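Local structure of oxidoreductase (Ralstonia eutropha, 3HJ9) at residues Leu62-Glu67 and Ala178-Val183; Gly82-Ser87 and Ala168-Leu173; Ala162-Met167 and Pro205-Thr210. The protein binds flavin mononucleotide and is probably an FMN-dependent oxidoreductase of the nitroreductase family. All coordinates share one frame; numbering follows the deposited sequence.

Interaction 1 of 3, residues Leu62-Glu67 and Ala178-Val183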
loop_
_atom_site.group_PDB
_atom_site.type_symbol
_atom_site.label_atom_id
_atom_site.label_comp_id
_atom_site.label_asym_id
_atom_site.label_seq_id
_atom_site.Cartn_x
_atom_site.Cartn_y
_atom_site.Cartn_z
ATOM N N LEU A 62 5.525 -14.157 -20.128
ATOM C CA LEU A 62 4.157 -14.409 -19.670
ATOM C C LEU A 62 4.094 -14.847 -18.202
ATOM O O LEU A 62 3.186 -14.428 -17.484
ATOM C CB LEU A 62 3.457 -15.430 -20.580
ATOM C CG LEU A 62 1.941 -15.566 -20.472
ATOM C CD1 LEU A 62 1.230 -14.270 -20.865
ATOM C CD2 LEU A 62 1.512 -16.719 -21.380
ATOM N N LYS A 63 5.066 -15.653 -17.762
ATOM C CA LYS A 63 5.156 -16.096 -16.354
ATOM C C LYS A 63 5.261 -14.910 -15.395
ATOM O O LYS A 63 4.609 -14.904 -14.355
ATOM C CB LYS A 63 6.359 -17.038 -16.131
ATOM C CG LYS A 63 6.472 -17.685 -14.701
ATOM C CD LYS A 63 7.734 -18.578 -14.589
ATOM C CE LYS A 63 7.945 -19.210 -13.197
ATOM N NZ LYS A 63 8.039 -18.218 -12.088
ATOM N N GLN A 64 6.087 -13.923 -15.747
ATOM C CA GLN A 64 6.270 -12.741 -14.929
ATOM C C GLN A 64 5.055 -11.836 -14.979
ATOM O O GLN A 64 4.657 -11.326 -13.939
ATOM C CB GLN A 64 7.532 -11.962 -15.266
ATOM C CG GLN A 64 8.810 -12.619 -14.767
ATOM C CD GLN A 64 10.032 -11.717 -14.913
ATOM O OE1 GLN A 64 10.008 -10.724 -15.654
ATOM N NE2 GLN A 64 11.119 -12.073 -14.219
ATOM N N LEU A 65 4.467 -11.625 -16.162
ATOM C CA LEU A 65 3.227 -10.823 -16.230
ATOM C C LEU A 65 2.154 -11.429 -15.310
ATOM O O LEU A 65 1.488 -10.719 -14.555
ATOM C CB LEU A 65 2.711 -10.746 -17.655
ATOM C CG LEU A 65 1.463 -9.911 -17.953
ATOM C CD1 LEU A 65 1.623 -8.458 -17.477
ATOM C CD2 LEU A 65 1.164 -10.019 -19.474
ATOM N N SER A 66 2.041 -12.750 -15.349
ATOM C CA SER A 66 1.079 -13.491 -14.536
ATOM C C SER A 66 1.283 -13.301 -13.048
ATOM O O SER A 66 0.345 -12.949 -12.332
ATOM C CB SER A 66 1.153 -14.981 -14.872
ATOM O OG SER A 66 0.403 -15.768 -13.964
ATOM N N GLU A 67 2.507 -13.547 -12.589
ATOM C CA GLU A 67 2.839 -13.419 -11.170
ATOM C C GLU A 67 2.692 -11.980 -10.627
ATOM O O GLU A 67 2.209 -11.794 -9.527
ATOM C CB GLU A 67 4.217 -14.028 -10.876
ATOM C CG GLU A 67 4.244 -15.541 -11.074
ATOM C CD GLU A 67 5.589 -16.169 -10.817
ATOM O OE1 GLU A 67 6.610 -15.443 -10.816
ATOM O OE2 GLU A 67 5.623 -17.400 -10.602
ATOM N N ALA A 178 11.848 -10.490 -8.428
ATOM C CA ALA A 178 12.101 -10.946 -9.818
ATOM C C ALA A 178 13.130 -10.142 -10.633
ATOM O O ALA A 178 13.277 -10.382 -11.848
ATOM C CB ALA A 178 10.773 -10.969 -10.583
ATOM N N GLY A 179 13.818 -9.189 -10.007
ATOM C CA GLY A 179 14.814 -8.382 -10.715
ATOM C C GLY A 179 14.251 -7.365 -11.699
ATOM O O GLY A 179 14.906 -7.036 -12.691
ATOM N N LEU A 180 13.057 -6.851 -11.417
ATOM C CA LEU A 180 12.395 -5.876 -12.268
ATOM C C LEU A 180 12.346 -4.518 -11.552
ATOM O O LEU A 180 12.385 -4.442 -10.324
ATOM C CB LEU A 180 10.960 -6.325 -12.575
ATOM C CG LEU A 180 10.709 -7.567 -13.433
ATOM C CD1 LEU A 180 9.205 -7.902 -13.475
ATOM C CD2 LEU A 180 11.260 -7.336 -14.861
ATOM N N GLY A 181 12.272 -3.453 -12.340
ATOM C CA GLY A 181 12.086 -2.100 -11.837
ATOM C C GLY A 181 10.599 -1.776 -11.815
ATOM O O GLY A 181 9.806 -2.350 -12.597
ATOM N N ALA A 182 10.223 -0.844 -10.933
ATOM C CA ALA A 182 8.867 -0.342 -10.800
ATOM C C ALA A 182 8.863 1.108 -10.254
ATOM O O ALA A 182 9.812 1.506 -9.566
ATOM C CB ALA A 182 8.020 -1.282 -9.870
ATOM N N VAL A 183 7.823 1.887 -10.585
ATOM C CA VAL A 183 7.623 3.233 -9.976
ATOM C C VAL A 183 6.133 3.526 -9.987
ATOM O O VAL A 183 5.498 3.430 -11.053
ATOM C CB VAL A 183 8.464 4.339 -10.630
ATOM C CG1 VAL A 183 8.107 4.520 -12.098
ATOM C CG2 VAL A 183 8.325 5.712 -9.856
HETATM O O HOH W 1 14.006 -10.434 -15.064
#

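Interaction 2 of 3, residues Gly82-Ser87 and Ala168-Leu173. With FMN (flavin mononucleotide), chain F.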
loop_
_atom_site.group_PDB
_atom_site.type_symbol
_atom_site.label_atom_id
_atom_site.label_comp_id
_atom_site.label_asym_id
_atom_site.label_seq_id
_atom_site.Cartn_x
_atom_site.Cartn_y
_atom_site.Cartn_z
ATOM N N GLY A 82 -10.974 -14.202 -1.634
ATOM C CA GLY A 82 -10.044 -13.344 -0.935
ATOM C C GLY A 82 -8.863 -13.020 -1.846
ATOM O O GLY A 82 -8.426 -13.848 -2.646
ATOM N N ARG A 83 -8.354 -11.812 -1.697
ATOM C CA ARG A 83 -7.287 -11.292 -2.547
ATOM C C ARG A 83 -5.953 -11.132 -1.828
ATOM O O ARG A 83 -5.875 -11.188 -0.607
ATOM C CB ARG A 83 -7.744 -9.972 -3.176
ATOM C CG ARG A 83 -9.166 -9.987 -3.846
ATOM C CD ARG A 83 -9.268 -10.986 -4.992
ATOM N NE ARG A 83 -10.638 -11.245 -5.428
ATOM C CZ ARG A 83 -11.340 -10.526 -6.299
ATOM N NH1 ARG A 83 -10.854 -9.416 -6.871
ATOM N NH2 ARG A 83 -12.564 -10.934 -6.597
ATOM N N THR A 84 -4.900 -10.931 -2.612
ATOM C CA THR A 84 -3.556 -10.747 -2.078
ATOM C C THR A 84 -3.409 -9.424 -1.340
ATOM O O THR A 84 -2.488 -9.312 -0.562
ATOM C CB THR A 84 -2.495 -10.802 -3.201
ATOM O OG1 THR A 84 -2.897 -9.887 -4.209
ATOM C CG2 THR A 84 -2.388 -12.250 -3.798
ATOM N N ALA A 85 -4.319 -8.461 -1.568
ATOM C CA ALA A 85 -4.317 -7.124 -0.943
ATOM C C ALA A 85 -5.686 -6.876 -0.295
ATOM O O ALA A 85 -6.725 -7.380 -0.775
ATOM C CB ALA A 85 -4.008 -6.040 -1.985
ATOM N N PRO A 86 -5.706 -6.113 0.805
ATOM C CA PRO A 86 -6.980 -5.824 1.456
ATOM C C PRO A 86 -7.854 -4.844 0.652
ATOM O O PRO A 86 -7.405 -4.217 -0.321
ATOM C CB PRO A 86 -6.544 -5.211 2.782
ATOM C CG PRO A 86 -5.255 -4.496 2.406
ATOM C CD PRO A 86 -4.588 -5.390 1.442
ATOM N N SER A 87 -9.105 -4.760 1.054
ATOM C CA SER A 87 -10.060 -3.805 0.461
ATOM C C SER A 87 -11.184 -3.522 1.449
ATOM O O SER A 87 -11.634 -4.449 2.082
ATOM C CB SER A 87 -10.632 -4.339 -0.866
ATOM O OG SER A 87 -11.463 -5.475 -0.650
ATOM N N ALA A 168 -0.243 -1.790 -5.229
ATOM C CA ALA A 168 1.002 -1.292 -5.868
ATOM C C ALA A 168 2.211 -1.742 -5.033
ATOM O O ALA A 168 3.277 -1.987 -5.601
ATOM C CB ALA A 168 0.989 0.235 -5.992
ATOM N N GLU A 169 2.055 -1.875 -3.694
ATOM C CA GLU A 169 3.182 -2.330 -2.856
ATOM C C GLU A 169 3.496 -3.812 -3.093
ATOM O O GLU A 169 4.666 -4.195 -3.151
ATOM C CB GLU A 169 2.951 -2.036 -1.369
ATOM C CG GLU A 169 4.139 -2.316 -0.476
ATOM C CD GLU A 169 5.382 -1.477 -0.778
ATOM O OE1 GLU A 169 5.340 -0.594 -1.671
ATOM O OE2 GLU A 169 6.420 -1.704 -0.094
ATOM N N ASN A 170 2.456 -4.644 -3.214
ATOM C CA ASN A 170 2.650 -6.035 -3.594
ATOM C C ASN A 170 3.440 -6.112 -4.912
ATOM O O ASN A 170 4.327 -6.948 -5.042
ATOM C CB ASN A 170 1.320 -6.779 -3.786
ATOM C CG ASN A 170 0.601 -7.071 -2.485
ATOM O OD1 ASN A 170 1.127 -6.816 -1.400
ATOM N ND2 ASN A 170 -0.633 -7.591 -2.594
ATOM N N ALA A 171 3.097 -5.251 -5.869
ATOM C CA ALA A 171 3.776 -5.215 -7.205
ATOM C C ALA A 171 5.245 -4.812 -7.085
ATOM O O ALA A 171 6.122 -5.393 -7.765
ATOM C CB ALA A 171 3.020 -4.276 -8.201
ATOM N N TYR A 172 5.510 -3.777 -6.283
ATOM C CA TYR A 172 6.900 -3.363 -5.963
ATOM C C TYR A 172 7.766 -4.487 -5.425
ATOM O O TYR A 172 8.885 -4.701 -5.898
ATOM C CB TYR A 172 6.928 -2.247 -4.922
ATOM C CG TYR A 172 7.027 -0.830 -5.405
ATOM C CD1 TYR A 172 8.188 -0.360 -6.018
ATOM C CD2 TYR A 172 6.000 0.093 -5.140
ATOM C CE1 TYR A 172 8.304 1.027 -6.407
ATOM C CE2 TYR A 172 6.125 1.451 -5.505
ATOM C CZ TYR A 172 7.247 1.908 -6.126
ATOM O OH TYR A 172 7.311 3.244 -6.450
ATOM N N LEU A 173 7.228 -5.178 -4.421
ATOM C CA LEU A 173 7.891 -6.301 -3.762
ATOM C C LEU A 173 8.107 -7.464 -4.743
ATOM O O LEU A 173 9.215 -8.045 -4.782
ATOM C CB LEU A 173 7.136 -6.742 -2.478
ATOM C CG LEU A 173 7.141 -5.704 -1.332
ATOM C CD1 LEU A 173 6.178 -6.080 -0.200
ATOM C CD2 LEU A 173 8.568 -5.431 -0.789
HETATM N N1 FMN F . -11.577 -3.876 8.591
HETATM C C2 FMN F . -12.206 -3.530 9.764
HETATM O O2 FMN F . -12.593 -4.397 10.536
HETATM N N3 FMN F . -12.382 -2.191 10.088
HETATM C C4 FMN F . -11.982 -1.194 9.238
HETATM O O4 FMN F . -12.147 -0.008 9.595
HETATM C C4A FMN F . -11.363 -1.532 8.041
HETATM N N5 FMN F . -10.910 -0.529 7.197
HETATM C C5A FMN F . -10.241 -0.806 6.025
HETATM C C6 FMN F . -9.817 0.268 5.216
HETATM C C7 FMN F . -9.130 0.005 4.021
HETATM C C7M FMN F . -8.667 1.149 3.174
HETATM C C8 FMN F . -8.887 -1.312 3.638
HETATM C C8M FMN F . -8.164 -1.639 2.364
HETATM C C9 FMN F . -9.306 -2.369 4.435
HETATM C C9A FMN F . -10.004 -2.154 5.659
HETATM N N10 FMN F . -10.466 -3.187 6.518
HETATM C C10 FMN F . -11.144 -2.882 7.709
HETATM C "C1'" FMN F . -10.211 -4.627 6.208
HETATM C "C2'" FMN F . -11.109 -5.189 5.143
HETATM O "O2'" FMN F . -12.383 -5.325 5.711
HETATM C "C3'" FMN F . -10.570 -6.521 4.627
HETATM O "O3'" FMN F . -9.365 -6.239 3.981
HETATM C "C4'" FMN F . -11.585 -7.271 3.729
HETATM O "O4'" FMN F . -12.606 -7.727 4.558
HETATM C "C5'" FMN F . -11.080 -8.508 3.011
HETATM O "O5'" FMN F . -10.447 -9.365 3.944
HETATM P P FMN F . -8.891 -9.705 3.716
HETATM O O1P FMN F . -8.493 -9.894 2.275
HETATM O O2P FMN F . -8.010 -8.550 4.201
HETATM O O3P FMN F . -8.660 -10.921 4.577
#

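Interaction 3 of 3, residues Ala162-Met167 and Pro205-Thr210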
loop_
_atom_site.group_PDB
_atom_site.type_symbol
_atom_site.label_atom_id
_atom_site.label_comp_id
_atom_site.label_asym_id
_atom_site.label_seq_id
_atom_site.Cartn_x
_atom_site.Cartn_y
_atom_site.Cartn_z
ATOM N N ALA A 162 -5.528 3.955 -0.421
ATOM C CA ALA A 162 -4.872 2.961 0.468
ATOM C C ALA A 162 -4.862 1.558 -0.147
ATOM O O ALA A 162 -3.792 0.908 -0.197
ATOM C CB ALA A 162 -5.519 2.920 1.865
ATOM N N ALA A 163 -6.030 1.126 -0.652
ATOM C CA ALA A 163 -6.196 -0.160 -1.382
ATOM C C ALA A 163 -5.268 -0.194 -2.588
ATOM O O ALA A 163 -4.502 -1.148 -2.722
ATOM C CB ALA A 163 -7.666 -0.366 -1.832
ATOM N N ALA A 164 -5.300 0.854 -3.425
ATOM C CA ALA A 164 -4.378 0.959 -4.576
ATOM C C ALA A 164 -2.878 0.949 -4.159
ATOM O O ALA A 164 -2.052 0.260 -4.789
ATOM C CB ALA A 164 -4.703 2.158 -5.450
ATOM N N GLY A 165 -2.567 1.647 -3.057
ATOM C CA GLY A 165 -1.231 1.656 -2.495
ATOM C C GLY A 165 -0.720 0.281 -2.079
ATOM O O GLY A 165 0.426 -0.052 -2.307
ATOM N N ALA A 166 -1.579 -0.482 -1.407
ATOM C CA ALA A 166 -1.275 -1.839 -0.952
ATOM C C ALA A 166 -1.019 -2.742 -2.129
ATOM O O ALA A 166 -0.054 -3.497 -2.131
ATOM C CB ALA A 166 -2.404 -2.386 -0.133
HETATM N N MSE A 167 -1.857 -2.618 -3.153
HETATM C CA MSE A 167 -1.745 -3.450 -4.349
HETATM C C MSE A 167 -0.495 -3.090 -5.130
HETATM O O MSE A 167 0.242 -3.979 -5.609
HETATM C CB MSE A 167 -2.978 -3.299 -5.234
HETATM C CG MSE A 167 -4.213 -3.773 -4.530
HETATM SE SE MSE A 167 -5.817 -3.084 -5.386
HETATM C CE MSE A 167 -6.218 -4.535 -6.549
ATOM N N PRO A 205 -9.230 6.560 -12.412
ATOM C CA PRO A 205 -7.831 6.167 -12.212
ATOM C C PRO A 205 -7.274 6.854 -10.964
ATOM O O PRO A 205 -7.488 8.059 -10.820
ATOM C CB PRO A 205 -7.101 6.700 -13.466
ATOM C CG PRO A 205 -8.142 7.154 -14.410
ATOM C CD PRO A 205 -9.445 7.286 -13.686
ATOM N N ILE A 206 -6.627 6.094 -10.076
ATOM C CA ILE A 206 -6.078 6.607 -8.807
ATOM C C ILE A 206 -4.549 6.680 -8.831
ATOM O O ILE A 206 -3.975 7.634 -8.372
ATOM C CB ILE A 206 -6.510 5.699 -7.574
ATOM C CG1 ILE A 206 -8.027 5.629 -7.441
ATOM C CG2 ILE A 206 -6.041 6.303 -6.255
ATOM C CD1 ILE A 206 -8.719 7.067 -7.364
ATOM N N LEU A 207 -3.914 5.601 -9.264
ATOM C CA LEU A 207 -2.465 5.495 -9.400
ATOM C C LEU A 207 -2.133 4.670 -10.617
ATOM O O LEU A 207 -2.941 3.836 -11.041
ATOM C CB LEU A 207 -1.864 4.734 -8.201
ATOM C CG LEU A 207 -1.972 5.259 -6.787
ATOM C CD1 LEU A 207 -1.508 4.146 -5.796
ATOM C CD2 LEU A 207 -1.170 6.570 -6.613
ATOM N N SER A 208 -0.975 4.931 -11.205
ATOM C CA SER A 208 -0.433 4.047 -12.230
ATOM C C SER A 208 0.925 3.520 -11.709
ATOM O O SER A 208 1.453 3.996 -10.680
ATOM C CB SER A 208 -0.304 4.726 -13.587
ATOM O OG SER A 208 0.596 5.786 -13.477
ATOM N N GLN A 209 1.460 2.505 -12.378
ATOM C CA GLN A 209 2.781 1.966 -12.007
ATOM C C GLN A 209 3.483 1.434 -13.226
ATOM O O GLN A 209 2.971 0.521 -13.905
ATOM C CB GLN A 209 2.619 0.896 -10.954
ATOM C CG GLN A 209 3.898 0.443 -10.215
ATOM C CD GLN A 209 3.545 -0.573 -9.108
ATOM O OE1 GLN A 209 2.504 -1.239 -9.202
ATOM N NE2 GLN A 209 4.380 -0.677 -8.058
ATOM N N THR A 210 4.649 2.013 -13.504
ATOM C CA THR A 210 5.421 1.699 -14.704
ATOM C C THR A 210 6.411 0.609 -14.337
ATOM O O THR A 210 7.147 0.775 -13.387
ATOM C CB THR A 210 6.077 2.952 -15.210
ATOM O OG1 THR A 210 5.020 3.856 -15.508
ATOM C CG2 THR A 210 6.907 2.717 -16.441
#

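Interaction 1 of 3, residues Leu62-Glu67 and Ala178-Val183
Gln-64 turns one face of its terminal carboxamide towards Ala-178 and Leu-180. Its CG lies beside the backbone N (chi1 -75°) and the chain runs out extended beyond it, which carries the amide from the helix across to the other segment. At the oxygen end, OE1 meets both methyls of Leu-180, with CD1 and CD2 each 3.7 Å away, a polar atom against a hydrocarbon fork. At the nitrogen end, NE2 sits 3.8 Å from Ala-178 CB. It is also 3.6 Å from Ala-178 O, too far for a direct hydrogen bond. A water close to the amide plane joins the two instead, donating to Ala-178 O at 3.3 Å and weakly accepting from Gln-64 NE2 at 3.4 Å. In the nitroreductase-type α+β fold this is the turn where helix 156-177 gives way to strand 181-185, the outermost strand, within this chain, at one side of the main antiparallel sheet. Ala-178 is the first residue to leave helical geometry, and Gly-179, with its positive phi, carries the chain round to Leu-180. Leu-180 is buried, packing also on Leu-60 and Cys-175, whereas Gln-64 is partly exposed, and its side chain also touches Tyr-174 and Arg-213.

Interaction 2 of 3, residues Gly82-Ser87 and Ala168-Leu173
The carboxamide of Asn-170 presents its NH2 edge to the loop at Thr-84 and Ala-85, which are displaced to opposite sides of its plane. Ala-85 CB lies towards one face, 3.8 Å from Asn-170 ND2. Thr-84 O and OG1 lie towards the other, but closer to the plane. The peptide carbonyl of Thr-84 stands almost perpendicular to this amide, and Asn-170 ND2 sits above the carbonyl plane, 3.6 Å from Thr-84 C. In the dimeric nitroreductase fold, the flavin is held where the subunits meet; here loop 84-87 runs from the short strand 82-83 to the cofactor, and the long helix 156-177 packs behind it.

This approach from above the carbonyl plane fits the weakness of the bond from Asn-170 ND2 to Thr-84 O, which is 3.2 Å long with an angle of 148° at the hydrogen. ND2 has its stronger partner in Ala-71 O, and Glu-169 of the second subunit adds another weak bond. Thr-84 O in turn accepts from Arg-49 NE of the second subunit, so the carbonyl links the loop to both the helix and the dimer partner. With chi1 at 52°, Thr-84 OG1 is set between its own backbone N and carbonyl carbon, and it is hydrogen-bonded to Ala-71 O and Trp-70 O. The attachment of Thr-84 and Asn-170 to the end of helix 62-73, with Ala-71 O as their shared partner, probably helps to fix the loop.

Beyond Ala-85 the chain reaches the FMN. Pro-86 CG comes within 4.1 Å of the flavin methyl C8M, at the dimethylbenzene edge, while Pro-86 CB packs against the ribityl chain. Ser-87 N donates to the ribityl hydroxyl O3' of FMN at 3.3 Å, with an N-H...O angle of 154°.

Interaction 3 of 3, residues Ala162-Met167 and Pro205-Thr210
Leu-207 holds CG beside its backbone N (chi1 -62°) and runs on extended to CD1 (chi2 170°), which carries that methyl onto the helix at Ala-164. CD1 of Leu-207 lies 3.8 Å from Ala-164 CB and equally far from Ala-164 C. The same methyl then rests against the backbone of the next residue, with Gly-165 N 3.9 Å from Leu-207 CD1. Ile-206 makes a looser contact through its CG2 branch, 4.4 Å from Ala-164 CB, although the end of its side chain leads away. That two successive residues of one strand both reach the helix reflects a classic beta bulge, in which Ile-206 and Leu-207 both face Phe-141 of strand 137-144. In this α+β fold, helix 156-177 lies on the antiparallel sheet; the axes of 162-167 and 205-210 run nearly parallel, 14° apart in direction and 8.5 Å at closest approach. Ala-164 also packs on Phe-141, while Leu-207 touches Ala-162 of the second subunit and lies near a bound FMN. Without a hydrogen bond between the two segments, the contact depends on close apolar fit: the side chain of Ala-164 is small, and the leucine methyl reaches the helix backbone at Ala-164 C and Gly-165 N.

Helix 156-177 unites the three sites: interactions 2 and 3 use successive turns of it, and interaction 1 lies at the turn leading from its end to strand 181-185. Interactions 2 and 3 are buried beside the second subunit, which interaction 1 meets only through Glu-67; interaction 1 is partly buried and bridged by water. Chemistry follows this placement, from apolar packing of helix on sheet in interaction 3, through an amide held among backbone carbonyls beside the cofactor loop in interaction 2, to an amide against methyls in interaction 1. Interactions 1 and 3 reach neighbouring strands of one sheet, 181-185 and 203-212, while Gln-209 NE2 bonds to Ala-168 O between interactions 3 and 2.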